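PDB 4ZM6: N-acetyl-beta-D glucosaminidase from Rhizomucor miehei CAU432, which probably hydrolyses beta-linked N-acetylglucosamine residues through a glycoside hydrolase family 3 domain and carries a GCN5-related region that binds acetyl-CoA for glucosamine N-acetylation. Local coordinates for residues Q170-H184 and I222-L235. Numbering follows the deposited sequence.
Sequences QRGKVATSIKHFPGH and IACPTSVMVGHMLL
T226 sets its OG1 between its own backbone N and carbonyl carbon (chi1 47°), where it accepts an almost straight hydrogen bond from T176 N at 3.2 Å. S227 places its OG in the corresponding position (chi1 84°) and donates to T176 O. Beyond these hydroxyls the two segments pair as parallel strands. M229 N binds I178 O at 2.9 Å, and M229 O accepts F181 N at 2.8 Å, so M229 bonds through both its N-H and its carbonyl to the one neighbouring strand, 178-181. Between I178 and F181 a beta bulge shifts the register by one residue; it contains the cis peptide before H180, and a second, before P182, follows F181. I178 CD1 rests on P225 CG at 3.8 Å while its CG1 meets V228 CG2, a layer that helix 211-217 covers. On the other face, K179 and M229 run side by side, CB to CB 3.9 Å; K179 NZ continues to salt bridges with D80 and E82. Further along, M233 SD lies obliquely to the H184 ring, 4.3 Å from its centroid. Strands 178-181 and 227-230, joined through helices 202-207 and 211-217, form a beta-alpha-beta crossover of the kind that builds the TIM-barrel-type N-terminal domain of family 3 glycoside hydrolases.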
# COMPACT_ATOMS: atom_id res chain seq x y z
N GLN A 170 0.20 -25.48 2.37
CA GLN A 170 1.62 -25.81 2.24
C GLN A 170 2.28 -26.09 3.58
O GLN A 170 3.28 -26.80 3.66
CB GLN A 170 2.35 -24.69 1.51
CG GLN A 170 1.86 -24.50 0.09
CD GLN A 170 2.63 -23.45 -0.67
OE1 GLN A 170 3.29 -22.58 -0.09
NE2 GLN A 170 2.55 -23.51 -1.98
N ARG A 171 1.71 -25.53 4.63
CA ARG A 171 2.15 -25.79 5.99
C ARG A 171 1.93 -27.27 6.32
O ARG A 171 2.72 -27.86 7.06
CB ARG A 171 1.38 -24.89 6.96
CG ARG A 171 2.13 -24.56 8.23
CD ARG A 171 2.12 -23.06 8.45
NE ARG A 171 2.97 -22.71 9.58
CZ ARG A 171 3.49 -21.50 9.80
NH1 ARG A 171 3.25 -20.49 8.97
NH2 ARG A 171 4.26 -21.31 10.86
N GLY A 172 0.86 -27.84 5.77
CA GLY A 172 0.59 -29.28 5.90
C GLY A 172 1.25 -30.15 4.84
O GLY A 172 0.77 -31.25 4.56
N LYS A 173 2.35 -29.67 4.26
CA LYS A 173 3.14 -30.43 3.28
C LYS A 173 2.34 -30.82 2.03
O LYS A 173 2.46 -31.94 1.53
CB LYS A 173 3.75 -31.68 3.94
N VAL A 174 1.53 -29.89 1.53
CA VAL A 174 0.72 -30.09 0.32
C VAL A 174 0.93 -28.91 -0.62
O VAL A 174 0.82 -27.76 -0.21
CB VAL A 174 -0.78 -30.20 0.67
CG1 VAL A 174 -1.63 -30.18 -0.59
CG2 VAL A 174 -1.04 -31.45 1.48
N ALA A 175 1.22 -29.20 -1.89
CA ALA A 175 1.50 -28.15 -2.88
C ALA A 175 0.24 -27.37 -3.26
O ALA A 175 -0.88 -27.83 -3.03
CB ALA A 175 2.13 -28.76 -4.13
N THR A 176 0.43 -26.18 -3.83
CA THR A 176 -0.70 -25.30 -4.16
C THR A 176 -0.62 -24.75 -5.58
O THR A 176 0.41 -24.81 -6.24
CB THR A 176 -0.83 -24.12 -3.17
OG1 THR A 176 0.38 -23.36 -3.14
CG2 THR A 176 -1.15 -24.63 -1.77
N SER A 177 -1.75 -24.20 -6.03
CA SER A 177 -1.86 -23.56 -7.32
C SER A 177 -2.87 -22.44 -7.20
O SER A 177 -4.07 -22.70 -7.05
CB SER A 177 -2.32 -24.54 -8.40
OG SER A 177 -1.36 -25.57 -8.58
N ILE A 178 -2.39 -21.21 -7.22
CA ILE A 178 -3.29 -20.06 -7.23
C ILE A 178 -3.86 -19.91 -8.64
O ILE A 178 -3.13 -20.01 -9.63
CB ILE A 178 -2.63 -18.76 -6.70
CG1 ILE A 178 -1.31 -18.45 -7.42
CG2 ILE A 178 -2.36 -18.88 -5.21
CD1 ILE A 178 -0.86 -17.03 -7.25
N LYS A 179 -5.18 -19.71 -8.72
CA LYS A 179 -5.88 -19.69 -10.00
C LYS A 179 -7.04 -18.71 -9.98
O LYS A 179 -7.53 -18.38 -8.90
CB LYS A 179 -6.39 -21.10 -10.31
CG LYS A 179 -7.04 -21.81 -9.14
CD LYS A 179 -8.00 -22.90 -9.62
CE LYS A 179 -8.06 -24.06 -8.64
NZ LYS A 179 -9.31 -24.87 -8.78
N HIS A 180 -7.51 -18.25 -11.14
CA HIS A 180 -7.04 -18.65 -12.47
C HIS A 180 -6.39 -17.45 -13.13
O HIS A 180 -7.07 -16.49 -13.48
CB HIS A 180 -8.22 -19.09 -13.34
CG HIS A 180 -9.04 -20.18 -12.73
ND1 HIS A 180 -8.88 -21.51 -13.05
CD2 HIS A 180 -10.03 -20.14 -11.80
CE1 HIS A 180 -9.73 -22.24 -12.36
NE2 HIS A 180 -10.44 -21.43 -11.59
N PHE A 181 -5.07 -17.51 -13.30
CA PHE A 181 -4.33 -16.37 -13.82
C PHE A 181 -4.79 -16.07 -15.24
O PHE A 181 -4.97 -17.00 -16.03
CB PHE A 181 -2.83 -16.68 -13.80
CG PHE A 181 -1.96 -15.48 -14.07
CD1 PHE A 181 -1.60 -14.62 -13.03
CD2 PHE A 181 -1.50 -15.21 -15.35
CE1 PHE A 181 -0.80 -13.52 -13.27
CE2 PHE A 181 -0.70 -14.11 -15.59
CZ PHE A 181 -0.35 -13.26 -14.55
N PRO A 182 -4.98 -14.78 -15.58
CA PRO A 182 -4.78 -13.55 -14.82
C PRO A 182 -5.98 -13.04 -14.02
O PRO A 182 -5.93 -11.93 -13.49
CB PRO A 182 -4.44 -12.54 -15.91
CG PRO A 182 -5.25 -12.99 -17.07
CD PRO A 182 -5.24 -14.49 -17.01
N GLY A 183 -7.05 -13.82 -13.93
CA GLY A 183 -8.24 -13.39 -13.21
C GLY A 183 -9.51 -13.69 -13.97
O GLY A 183 -9.83 -13.02 -14.96
N HIS A 184 -10.25 -14.69 -13.49
CA HIS A 184 -11.46 -15.16 -14.14
C HIS A 184 -12.73 -14.62 -13.49
O HIS A 184 -13.83 -14.99 -13.87
CB HIS A 184 -11.50 -16.69 -14.10
CG HIS A 184 -12.25 -17.31 -15.23
ND1 HIS A 184 -13.61 -17.14 -15.40
CD2 HIS A 184 -11.84 -18.11 -16.24
CE1 HIS A 184 -14.00 -17.80 -16.48
NE2 HIS A 184 -12.94 -18.40 -17.00
N ILE A 222 6.43 -19.23 3.55
CA ILE A 222 5.51 -20.35 3.33
C ILE A 222 4.21 -19.91 2.63
O ILE A 222 3.54 -20.72 1.99
CB ILE A 222 5.19 -21.08 4.67
CG1 ILE A 222 4.54 -22.45 4.43
CG2 ILE A 222 4.30 -20.23 5.56
CD1 ILE A 222 5.39 -23.42 3.62
N ALA A 223 3.86 -18.63 2.76
CA ALA A 223 2.64 -18.09 2.15
C ALA A 223 2.76 -17.82 0.64
O ALA A 223 1.75 -17.54 -0.01
CB ALA A 223 2.21 -16.82 2.86
N CYS A 224 3.97 -17.88 0.09
CA CYS A 224 4.16 -17.75 -1.35
C CYS A 224 3.84 -19.10 -2.00
O CYS A 224 4.33 -20.13 -1.54
CB CYS A 224 5.59 -17.34 -1.68
SG CYS A 224 5.91 -17.19 -3.46
N PRO A 225 3.01 -19.09 -3.06
CA PRO A 225 2.58 -20.36 -3.63
C PRO A 225 3.68 -21.04 -4.44
O PRO A 225 4.59 -20.37 -4.93
CB PRO A 225 1.41 -19.96 -4.53
CG PRO A 225 1.71 -18.57 -4.93
CD PRO A 225 2.47 -17.94 -3.80
N THR A 226 3.55 -22.35 -4.60
CA THR A 226 4.58 -23.17 -5.23
C THR A 226 4.28 -23.37 -6.71
O THR A 226 5.18 -23.74 -7.47
CB THR A 226 4.71 -24.54 -4.55
OG1 THR A 226 3.41 -25.12 -4.36
CG2 THR A 226 5.40 -24.40 -3.20
N SER A 227 3.03 -23.13 -7.12
CA SER A 227 2.66 -23.10 -8.53
C SER A 227 1.56 -22.08 -8.82
O SER A 227 0.84 -21.64 -7.91
CB SER A 227 2.23 -24.50 -8.99
OG SER A 227 0.86 -24.74 -8.71
N VAL A 228 1.44 -21.72 -10.09
CA VAL A 228 0.40 -20.81 -10.56
C VAL A 228 -0.32 -21.44 -11.75
O VAL A 228 0.32 -21.94 -12.66
CB VAL A 228 1.00 -19.46 -11.00
CG1 VAL A 228 -0.07 -18.55 -11.60
CG2 VAL A 228 1.68 -18.77 -9.82
N MET A 229 -1.65 -21.42 -11.73
CA MET A 229 -2.44 -21.98 -12.83
C MET A 229 -3.01 -20.87 -13.73
O MET A 229 -3.61 -19.91 -13.25
CB MET A 229 -3.58 -22.84 -12.29
CG MET A 229 -4.32 -23.63 -13.36
SD MET A 229 -5.82 -24.38 -12.74
CE MET A 229 -5.13 -25.70 -11.75
N VAL A 230 -2.83 -21.05 -15.03
CA VAL A 230 -3.35 -20.11 -16.01
C VAL A 230 -4.64 -20.66 -16.60
O VAL A 230 -4.64 -21.67 -17.30
CB VAL A 230 -2.32 -19.89 -17.14
CG1 VAL A 230 -2.79 -18.80 -18.08
CG2 VAL A 230 -0.96 -19.55 -16.54
N GLY A 231 -5.76 -20.00 -16.31
CA GLY A 231 -7.04 -20.38 -16.87
C GLY A 231 -7.14 -20.09 -18.36
O GLY A 231 -6.17 -19.64 -18.98
N HIS A 232 -8.32 -20.35 -18.92
CA HIS A 232 -8.57 -20.13 -20.35
C HIS A 232 -9.49 -18.94 -20.54
O HIS A 232 -10.71 -19.06 -20.37
CB HIS A 232 -9.18 -21.37 -20.98
CG HIS A 232 -8.51 -22.65 -20.58
ND1 HIS A 232 -7.24 -22.97 -20.99
CD2 HIS A 232 -8.94 -23.68 -19.81
CE1 HIS A 232 -6.90 -24.15 -20.49
NE2 HIS A 232 -7.92 -24.60 -19.77
N MET A 233 -8.91 -17.79 -20.87
CA MET A 233 -9.67 -16.58 -21.18
C MET A 233 -8.98 -15.74 -22.25
O MET A 233 -7.75 -15.70 -22.33
CB MET A 233 -9.94 -15.76 -19.91
CG MET A 233 -8.81 -15.76 -18.89
SD MET A 233 -9.42 -15.59 -17.20
CE MET A 233 -8.30 -16.70 -16.35
N LEU A 234 -9.79 -15.09 -23.09
CA LEU A 234 -9.29 -14.31 -24.21
C LEU A 234 -9.06 -12.87 -23.74
O LEU A 234 -9.97 -12.23 -23.20
CB LEU A 234 -10.30 -14.35 -25.36
CG LEU A 234 -9.82 -14.12 -26.81
CD1 LEU A 234 -9.27 -12.72 -27.00
CD2 LEU A 234 -8.80 -15.16 -27.23
N LEU A 235 -7.85 -12.38 -23.96
CA LEU A 235 -7.46 -11.02 -23.57
C LEU A 235 -6.99 -10.25 -24.80
O LEU A 235 -5.80 -10.25 -25.13
CB LEU A 235 -6.36 -11.08 -22.50
CG LEU A 235 -6.86 -11.56 -21.13
CD1 LEU A 235 -5.99 -12.68 -20.58
CD2 LEU A 235 -6.97 -10.41 -20.14